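Local coordinates for Non-structural protein NS2 (Bluetongue virus, PDB 1UTY) that binds single-stranded RNA, the chain here being the N-terminal RNA-binding domain of this orbivirus phosphoprotein, at residues A[14-18]-A[19-23]; A[89-93]-A[94-98]; A[131-134]-A[135-139]. All coordinates share one frame; numbering follows the deposited sequence.

Contact 1: residues A[14-18]-A[19-23]; sequences VLDVT and AKTLC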
loop_
_atom_site.group_PDB
_atom_site.type_symbol
_atom_site.label_atom_id
_atom_site.label_comp_id
_atom_site.label_asym_id
_atom_site.label_seq_id
_atom_site.Cartn_x
_atom_site.Cartn_y
_atom_site.Cartn_z
ATOM N N VAL A 14 5.450 13.954 -10.187
ATOM C CA VAL A 14 4.669 13.034 -10.999
ATOM C C VAL A 14 5.317 12.935 -12.360
ATOM O O VAL A 14 5.577 13.953 -13.008
ATOM C CB VAL A 14 3.183 13.447 -11.112
ATOM C CG1 VAL A 14 2.394 12.397 -11.864
ATOM C CG2 VAL A 14 2.572 13.644 -9.705
ATOM N N LEU A 15 5.626 11.700 -12.750
ATOM C CA LEU A 15 6.069 11.377 -14.088
ATOM C C LEU A 15 4.880 10.696 -14.750
ATOM O O LEU A 15 4.509 9.567 -14.385
ATOM C CB LEU A 15 7.288 10.451 -14.043
ATOM C CG LEU A 15 7.773 9.872 -15.386
ATOM C CD1 LEU A 15 8.212 10.975 -16.362
ATOM C CD2 LEU A 15 8.906 8.836 -15.189
ATOM N N ASP A 16 4.272 11.397 -15.697
ATOM C CA ASP A 16 3.079 10.933 -16.402
ATOM C C ASP A 16 3.287 11.174 -17.890
ATOM O O ASP A 16 2.814 12.169 -18.438
ATOM C CB ASP A 16 1.830 11.681 -15.912
ATOM C CG ASP A 16 0.563 11.322 -16.711
ATOM O OD1 ASP A 16 0.442 10.187 -17.216
ATOM O OD2 ASP A 16 -0.376 12.119 -16.891
ATOM N N VAL A 17 4.000 10.244 -18.526
ATOM C CA VAL A 17 4.482 10.386 -19.903
ATOM C C VAL A 17 3.353 10.424 -20.954
ATOM O O VAL A 17 3.481 11.123 -21.970
ATOM C CB VAL A 17 5.560 9.274 -20.241
ATOM C CG1 VAL A 17 5.689 9.033 -21.738
ATOM C CG2 VAL A 17 6.922 9.660 -19.681
ATOM N N THR A 18 2.269 9.675 -20.723
ATOM C CA THR A 18 1.134 9.692 -21.654
ATOM C C THR A 18 0.251 10.911 -21.434
ATOM O O THR A 18 -0.661 11.158 -22.212
ATOM C CB THR A 18 0.269 8.374 -21.645
ATOM O OG1 THR A 18 -0.346 8.189 -20.363
ATOM C CG2 THR A 18 1.131 7.141 -21.839
ATOM N N ALA A 19 0.534 11.668 -20.377
ATOM C CA ALA A 19 -0.128 12.955 -20.125
ATOM C C ALA A 19 -1.658 12.872 -20.102
ATOM O O ALA A 19 -2.339 13.738 -20.641
ATOM C CB ALA A 19 0.330 13.996 -21.140
ATOM N N LYS A 20 -2.188 11.823 -19.481
ATOM C CA LYS A 20 -3.632 11.688 -19.325
ATOM C C LYS A 20 -4.091 12.285 -17.985
ATOM O O LYS A 20 -5.286 12.488 -17.782
ATOM C CB LYS A 20 -4.093 10.223 -19.467
ATOM C CG LYS A 20 -3.658 9.486 -20.763
ATOM C CD LYS A 20 -4.090 10.217 -22.011
ATOM C CE LYS A 20 -3.991 9.338 -23.270
ATOM N NZ LYS A 20 -4.511 10.117 -24.418
ATOM N N THR A 21 -3.159 12.569 -17.074
ATOM C CA THR A 21 -3.515 13.318 -15.866
ATOM C C THR A 21 -3.272 14.806 -16.091
ATOM O O THR A 21 -2.458 15.194 -16.943
ATOM C CB THR A 21 -2.718 12.856 -14.616
ATOM O OG1 THR A 21 -1.344 13.240 -14.745
ATOM C CG2 THR A 21 -2.692 11.336 -14.475
ATOM N N LEU A 22 -3.966 15.641 -15.322
ATOM C CA LEU A 22 -3.709 17.071 -15.366
ATOM C C LEU A 22 -2.203 17.365 -15.264
ATOM O O LEU A 22 -1.665 18.141 -16.059
ATOM C CB LEU A 22 -4.468 17.813 -14.261
ATOM C CG LEU A 22 -4.149 19.314 -14.264
ATOM C CD1 LEU A 22 -4.911 19.993 -15.392
ATOM C CD2 LEU A 22 -4.456 19.959 -12.919
ATOM N N CYS A 23 -1.558 16.744 -14.279
ATOM C CA CYS A 23 -0.106 16.770 -14.084
ATOM C C CYS A 23 0.695 16.525 -15.343
ATOM O O CYS A 23 1.616 17.279 -15.635
ATOM C CB CYS A 23 0.302 15.686 -13.077
ATOM S SG CYS A 23 -0.142 16.088 -11.391
#

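Contact 2: residues A[89-93]-A[94-98]; sequences ERWEE and WKFEG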
loop_
_atom_site.group_PDB
_atom_site.type_symbol
_atom_site.label_atom_id
_atom_site.label_comp_id
_atom_site.label_asym_id
_atom_site.label_seq_id
_atom_site.Cartn_x
_atom_site.Cartn_y
_atom_site.Cartn_z
ATOM N N GLU A 89 -2.258 13.407 5.316
ATOM C CA GLU A 89 -3.048 12.857 6.394
ATOM C C GLU A 89 -4.028 11.768 5.917
ATOM O O GLU A 89 -4.107 11.465 4.705
ATOM C CB GLU A 89 -3.736 13.999 7.133
ATOM C CG GLU A 89 -2.709 14.801 7.921
ATOM C CD GLU A 89 -3.271 16.006 8.631
ATOM O OE1 GLU A 89 -4.306 15.884 9.325
ATOM O OE2 GLU A 89 -2.657 17.079 8.508
ATOM N N ARG A 90 -4.722 11.150 6.872
ATOM C CA ARG A 90 -5.618 10.037 6.594
ATOM C C ARG A 90 -6.700 10.531 5.663
ATOM O O ARG A 90 -7.221 11.632 5.834
ATOM C CB ARG A 90 -6.275 9.512 7.886
ATOM C CG ARG A 90 -5.345 8.776 8.853
ATOM C CD ARG A 90 -5.353 7.255 8.700
ATOM N NE ARG A 90 -6.396 6.585 9.496
ATOM C CZ ARG A 90 -6.995 5.446 9.129
ATOM N NH1 ARG A 90 -6.667 4.851 7.987
ATOM N NH2 ARG A 90 -7.919 4.894 9.895
ATOM N N TRP A 91 -7.038 9.720 4.674
ATOM C CA TRP A 91 -8.072 10.095 3.720
ATOM C C TRP A 91 -8.939 8.881 3.402
ATOM O O TRP A 91 -8.910 8.336 2.306
ATOM C CB TRP A 91 -7.429 10.696 2.461
ATOM C CG TRP A 91 -8.324 11.642 1.729
ATOM C CD1 TRP A 91 -9.563 12.079 2.116
ATOM C CD2 TRP A 91 -8.050 12.273 0.475
ATOM N NE1 TRP A 91 -10.075 12.938 1.171
ATOM C CE2 TRP A 91 -9.166 13.073 0.152
ATOM C CE3 TRP A 91 -6.968 12.237 -0.423
ATOM C CZ2 TRP A 91 -9.232 13.828 -1.018
ATOM C CZ3 TRP A 91 -7.036 12.995 -1.587
ATOM C CH2 TRP A 91 -8.153 13.779 -1.873
ATOM N N GLU A 92 -9.733 8.484 4.381
ATOM C CA GLU A 92 -10.246 7.116 4.439
ATOM C C GLU A 92 -11.607 6.878 3.796
ATOM O O GLU A 92 -12.051 5.731 3.707
ATOM C CB GLU A 92 -10.257 6.629 5.892
ATOM C CG GLU A 92 -8.955 5.991 6.371
ATOM C CD GLU A 92 -7.842 5.916 5.322
ATOM O OE1 GLU A 92 -7.535 4.787 4.875
ATOM O OE2 GLU A 92 -7.247 6.964 4.964
ATOM N N GLU A 93 -12.262 7.947 3.354
ATOM C CA GLU A 93 -13.511 7.820 2.600
ATOM C C GLU A 93 -13.268 7.167 1.220
ATOM O O GLU A 93 -14.181 6.567 0.654
ATOM C CB GLU A 93 -14.233 9.185 2.474
ATOM C CG GLU A 93 -13.372 10.317 1.909
ATOM C CD GLU A 93 -13.868 11.730 2.240
ATOM O OE1 GLU A 93 -15.034 12.084 1.910
ATOM O OE2 GLU A 93 -13.064 12.508 2.808
ATOM N N TRP A 94 -12.037 7.248 0.711
ATOM C CA TRP A 94 -11.718 6.767 -0.638
ATOM C C TRP A 94 -10.720 5.619 -0.655
ATOM O O TRP A 94 -9.899 5.500 0.248
ATOM C CB TRP A 94 -11.149 7.892 -1.514
ATOM C CG TRP A 94 -11.813 9.221 -1.430
ATOM C CD1 TRP A 94 -11.261 10.369 -0.930
ATOM C CD2 TRP A 94 -13.140 9.580 -1.871
ATOM N NE1 TRP A 94 -12.156 11.406 -1.020
ATOM C CE2 TRP A 94 -13.317 10.961 -1.591
ATOM C CE3 TRP A 94 -14.205 8.874 -2.460
ATOM C CZ2 TRP A 94 -14.506 11.659 -1.890
ATOM C CZ3 TRP A 94 -15.406 9.569 -2.760
ATOM C CH2 TRP A 94 -15.539 10.948 -2.462
ATOM N N LYS A 95 -10.798 4.793 -1.704
ATOM C CA LYS A 95 -9.830 3.733 -1.992
ATOM C C LYS A 95 -8.610 4.351 -2.694
ATOM O O LYS A 95 -8.751 5.323 -3.444
ATOM C CB LYS A 95 -10.414 2.709 -2.994
ATOM C CG LYS A 95 -11.545 1.816 -2.517
ATOM C CD LYS A 95 -11.794 0.620 -3.485
ATOM C CE LYS A 95 -13.294 0.461 -3.783
ATOM N NZ LYS A 95 -13.847 -0.954 -3.751
ATOM N N PHE A 96 -7.442 3.730 -2.503
ATOM C CA PHE A 96 -6.233 4.085 -3.235
ATOM C C PHE A 96 -5.470 2.850 -3.656
ATOM O O PHE A 96 -5.530 1.818 -2.996
ATOM C CB PHE A 96 -5.297 4.911 -2.354
ATOM C CG PHE A 96 -5.903 6.166 -1.880
ATOM C CD1 PHE A 96 -6.707 6.172 -0.744
ATOM C CD2 PHE A 96 -5.709 7.334 -2.586
ATOM C CE1 PHE A 96 -7.304 7.339 -0.328
ATOM C CE2 PHE A 96 -6.293 8.484 -2.190
ATOM C CZ PHE A 96 -7.101 8.507 -1.062
ATOM N N GLU A 97 -4.714 2.981 -4.736
ATOM C CA GLU A 97 -3.664 2.026 -5.023
ATOM C C GLU A 97 -2.481 2.286 -4.083
ATOM O O GLU A 97 -1.830 3.327 -4.170
ATOM C CB GLU A 97 -3.222 2.147 -6.472
ATOM C CG GLU A 97 -2.114 1.174 -6.832
ATOM C CD GLU A 97 -1.624 1.328 -8.250
ATOM O OE1 GLU A 97 -2.325 1.954 -9.080
ATOM O OE2 GLU A 97 -0.526 0.813 -8.539
ATOM N N GLY A 98 -2.222 1.339 -3.182
ATOM C CA GLY A 98 -1.031 1.350 -2.349
ATOM C C GLY A 98 0.234 1.232 -3.185
ATOM O O GLY A 98 0.532 0.206 -3.760
HETATM O O HOH W 1 -8.431 4.261 2.164
#

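Contact 3: residues A[131-134]-A[135-139]; sequences YMRN and DFDRN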
loop_
_atom_site.group_PDB
_atom_site.type_symbol
_atom_site.label_atom_id
_atom_site.label_comp_id
_atom_site.label_asym_id
_atom_site.label_seq_id
_atom_site.Cartn_x
_atom_site.Cartn_y
_atom_site.Cartn_z
ATOM N N TYR A 131 -11.622 8.971 -6.546
ATOM C CA TYR A 131 -12.906 9.181 -5.884
ATOM C C TYR A 131 -13.851 7.985 -5.918
ATOM O O TYR A 131 -15.046 8.144 -6.145
ATOM C CB TYR A 131 -13.572 10.491 -6.379
ATOM C CG TYR A 131 -12.616 11.667 -6.295
ATOM C CD1 TYR A 131 -11.948 12.139 -7.431
ATOM C CD2 TYR A 131 -12.327 12.260 -5.066
ATOM C CE1 TYR A 131 -11.037 13.196 -7.348
ATOM C CE2 TYR A 131 -11.436 13.316 -4.968
ATOM C CZ TYR A 131 -10.789 13.773 -6.114
ATOM O OH TYR A 131 -9.904 14.808 -6.003
ATOM N N MET A 132 -13.306 6.792 -5.675
ATOM C CA MET A 132 -14.103 5.602 -5.375
ATOM C C MET A 132 -14.218 5.415 -3.852
ATOM O O MET A 132 -13.210 5.383 -3.147
ATOM C CB MET A 132 -13.493 4.353 -6.024
ATOM C CG MET A 132 -13.809 4.122 -7.542
ATOM S SD MET A 132 -15.258 4.938 -8.297
ATOM C CE MET A 132 -16.685 4.239 -7.230
ATOM N N ARG A 133 -15.444 5.307 -3.349
ATOM C CA ARG A 133 -15.692 5.085 -1.923
ATOM C C ARG A 133 -14.948 3.854 -1.409
ATOM O O ARG A 133 -14.891 2.840 -2.088
ATOM C CB ARG A 133 -17.184 4.891 -1.664
ATOM C CG ARG A 133 -17.935 6.137 -1.231
ATOM C CD ARG A 133 -19.463 5.931 -1.133
ATOM N NE ARG A 133 -19.852 4.543 -1.404
ATOM C CZ ARG A 133 -20.332 4.094 -2.567
ATOM N NH1 ARG A 133 -20.508 4.916 -3.596
ATOM N NH2 ARG A 133 -20.643 2.809 -2.699
ATOM N N ASN A 134 -14.383 3.934 -0.209
ATOM C CA ASN A 134 -13.784 2.742 0.374
ATOM C C ASN A 134 -14.804 1.944 1.168
ATOM O O ASN A 134 -14.706 1.825 2.385
ATOM C CB ASN A 134 -12.553 3.049 1.216
ATOM C CG ASN A 134 -11.795 1.778 1.595
ATOM O OD1 ASN A 134 -11.807 0.786 0.849
ATOM N ND2 ASN A 134 -11.162 1.790 2.759
ATOM N N ASP A 135 -15.797 1.418 0.462
ATOM C CA ASP A 135 -16.799 0.543 1.066
ATOM C C ASP A 135 -17.452 -0.306 -0.009
ATOM O O ASP A 135 -17.216 -0.092 -1.197
ATOM C CB ASP A 135 -17.834 1.352 1.871
ATOM C CG ASP A 135 -18.917 1.956 1.006
ATOM O OD1 ASP A 135 -18.641 2.270 -0.177
ATOM O OD2 ASP A 135 -20.086 2.151 1.436
ATOM N N PHE A 136 -18.269 -1.262 0.403
ATOM C CA PHE A 136 -18.947 -2.130 -0.542
ATOM C C PHE A 136 -20.437 -1.872 -0.582
ATOM O O PHE A 136 -21.083 -1.807 0.461
ATOM C CB PHE A 136 -18.753 -3.596 -0.165
ATOM C CG PHE A 136 -17.331 -4.056 -0.192
ATOM C CD1 PHE A 136 -16.600 -4.051 -1.381
ATOM C CD2 PHE A 136 -16.724 -4.525 0.971
ATOM C CE1 PHE A 136 -15.277 -4.486 -1.403
ATOM C CE2 PHE A 136 -15.425 -4.972 0.958
ATOM C CZ PHE A 136 -14.689 -4.946 -0.224
ATOM N N ASP A 137 -20.983 -1.759 -1.791
ATOM C CA ASP A 137 -22.407 -2.020 -1.993
ATOM C C ASP A 137 -22.636 -3.496 -1.690
ATOM O O ASP A 137 -21.723 -4.313 -1.814
ATOM C CB ASP A 137 -22.841 -1.733 -3.433
ATOM C CG ASP A 137 -22.694 -0.277 -3.810
ATOM O OD1 ASP A 137 -22.221 0.536 -2.972
ATOM O OD2 ASP A 137 -23.026 0.145 -4.944
ATOM N N ARG A 138 -23.861 -3.837 -1.314
ATOM C CA ARG A 138 -24.169 -5.215 -0.970
ATOM C C ARG A 138 -23.876 -6.200 -2.107
ATOM O O ARG A 138 -23.486 -7.340 -1.845
ATOM C CB ARG A 138 -25.595 -5.345 -0.423
ATOM C CG ARG A 138 -25.699 -4.835 1.003
ATOM C CD ARG A 138 -27.110 -4.645 1.535
ATOM N NE ARG A 138 -27.069 -4.041 2.864
ATOM C CZ ARG A 138 -26.908 -4.716 4.002
ATOM N NH1 ARG A 138 -26.805 -6.048 4.002
ATOM N NH2 ARG A 138 -26.868 -4.051 5.152
ATOM N N ASN A 139 -24.029 -5.761 -3.359
ATOM C CA ASN A 139 -23.704 -6.634 -4.484
ATOM C C ASN A 139 -22.200 -6.819 -4.747
ATOM O O ASN A 139 -21.799 -7.710 -5.484
ATOM C CB ASN A 139 -24.514 -6.282 -5.743
ATOM C CG ASN A 139 -23.992 -5.075 -6.491
ATOM O OD1 ASN A 139 -23.257 -4.225 -5.960
ATOM N ND2 ASN A 139 -24.404 -4.974 -7.752
#

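Contact 1: residues A[14-18]-A[19-23]
The carboxylate of Asp16 faces Thr21 with one oxygen, OD2, which takes two hydrogen bonds from that single residue. Thr21 N donates to Asp16 OD2 at 2.8 Å on its syn side, 19° out of the carboxylate plane. Thr21 OG1 donates to Asp16 OD2 at 2.6 Å from above the plane, 45° out of it. Two grips from different directions should hold the buried carboxylate against rotation. Asp16 can present OD2 this way because its CG stands anti to the backbone N (chi1 175°). The backbone from Asp16 to Ala19 forms a type I beta turn, closed by Ala19 N on Asp16 O at 3.0 Å. Ala19, which ends the turn, has positive phi, tolerable for a small methyl. Thr21 is the N-cap of helix 22-29: the hydroxyl that gives its proton to Asp16 also accepts from Gly24 N, a double role suited to threonine. Val14, before the turn, meets Cys23, after it, with Val14 CG2 4.0 Å from Cys23 SG, an apolar touch between small buried side chains. The turn thus carries the chain from strand 10-15 into helix 22-29; Val14 and Cys23 pack on Ile37 of strand 34-39, Val14 and Thr21 on Leu79 of strand 73-79.

Contact 2: residues A[89-93]-A[94-98]
Trp94 sets the edge of its indole, at CD1 and NE1, against one face of the Trp91 indole, with the five-membered rings 4.6 Å apart between centroids and their planes at 84°. Trp91 has CG anti to its own backbone nitrogen (chi1 -154°), which carries the indole back toward Trp94 and Phe96. Glu93 turns CG into the cramped place between its N and carbonyl carbon (chi1 53°), and from there the methylene sits over the Trp94 five-membered ring, a CH-pi contact at 3.4 Å from CG to the ring centroid. The extended glutamate then runs alongside the indole with its carboxylate almost parallel to it, so a charged residue can cover an aromatic face with its aliphatic part. These residues belong to a type I beta turn from Trp91 to Trp94, leading into strand 97-110, and with Phe96 the tryptophans make an aromatic cluster laid on strand 73-79. Phe96 offers its edge to the Trp91 carbonyl, CE1 lying 3.2 Å from Trp91 O, while Phe96 CZ is 3.8 Å from Trp91 CE3. A water at the edge of the Phe96 ring donates to Glu92 OE1 and to Trp94 O; Glu92 OE2 accepts from Trp91 N and makes a salt bridge to Arg67.

Contact 3: residues A[131-134]-A[135-139]
Arg133 and Asp135 flank an inverse gamma turn centred on Asn134, in which Asp135 N makes a weak hydrogen bond to Arg133 O at 3.1 Å. This tight turn brings the side chains of Arg133 and Asp135 to the same flank of the chain, where with Asp137 they form a salt-bridge network on the surface of the loop between strands 113-123 and 148-149. Arginine suits the central place because its flat, many-donor head can serve two acids at once. Its chain is folded at chi3 (3°), which curls the guanidinium round toward Asp135. Arg133 NE gives a hydrogen bond within the salt bridge to Asp135 OD1 at 2.9 Å, the oxygen being met on its syn side but tilted out of the carboxylate plane, and the two planar groups stand nearly perpendicular. Arg133 NH2 adds a weak bond to the same Asp135 OD1 at 3.3 Å, so this one oxygen is pinched between two nitrogens of the guanidinium edge. Asp135 supports the grip by placing CG between its backbone N and carbonyl carbon (chi1 82°), bending the short acid back toward the arginine. The positive charge would be expected to help keep both acids ionised.

Asn134 turns its amide to the second subunit instead: ND2 donates to the carbonyl of Val101 of that subunit, and OD1 is hydrogen-bonded to Thr102 OG1 of the same neighbour. Phe136 also packs on Thr102 of the second subunit, so the loop contributes to the dimer contact while its charged flank is tied together locally. Asp137 approaches quite differently from Asp135: its carboxylate is nearly coplanar with the guanidinium, and Asp137 OD1 makes a salt bridge to Arg133 NH2 at 2.8 Å.

How the contacts relate
Contacts 2 and 3 are neighbours, their centres about 13 Å apart, and they join through probable backbone hydrogen bonds: Asn134 N to Glu93 O at 2.8 Å and Lys95 N to Met132 O at 2.9 Å. Tyr131 adds an edge-to-face pairing with Trp94, and both contacts touch the second subunit. Contact 1 stands apart, its centre about 21 Å from that of contact 2, on the opposite side of the chain's centre, and about 27 Å from that of contact 3. Contacts 1 and 2 nevertheless both reach strand 73-79 of the same mixed beta sheet, though they do not touch, their nearest atoms being about 11 Å apart.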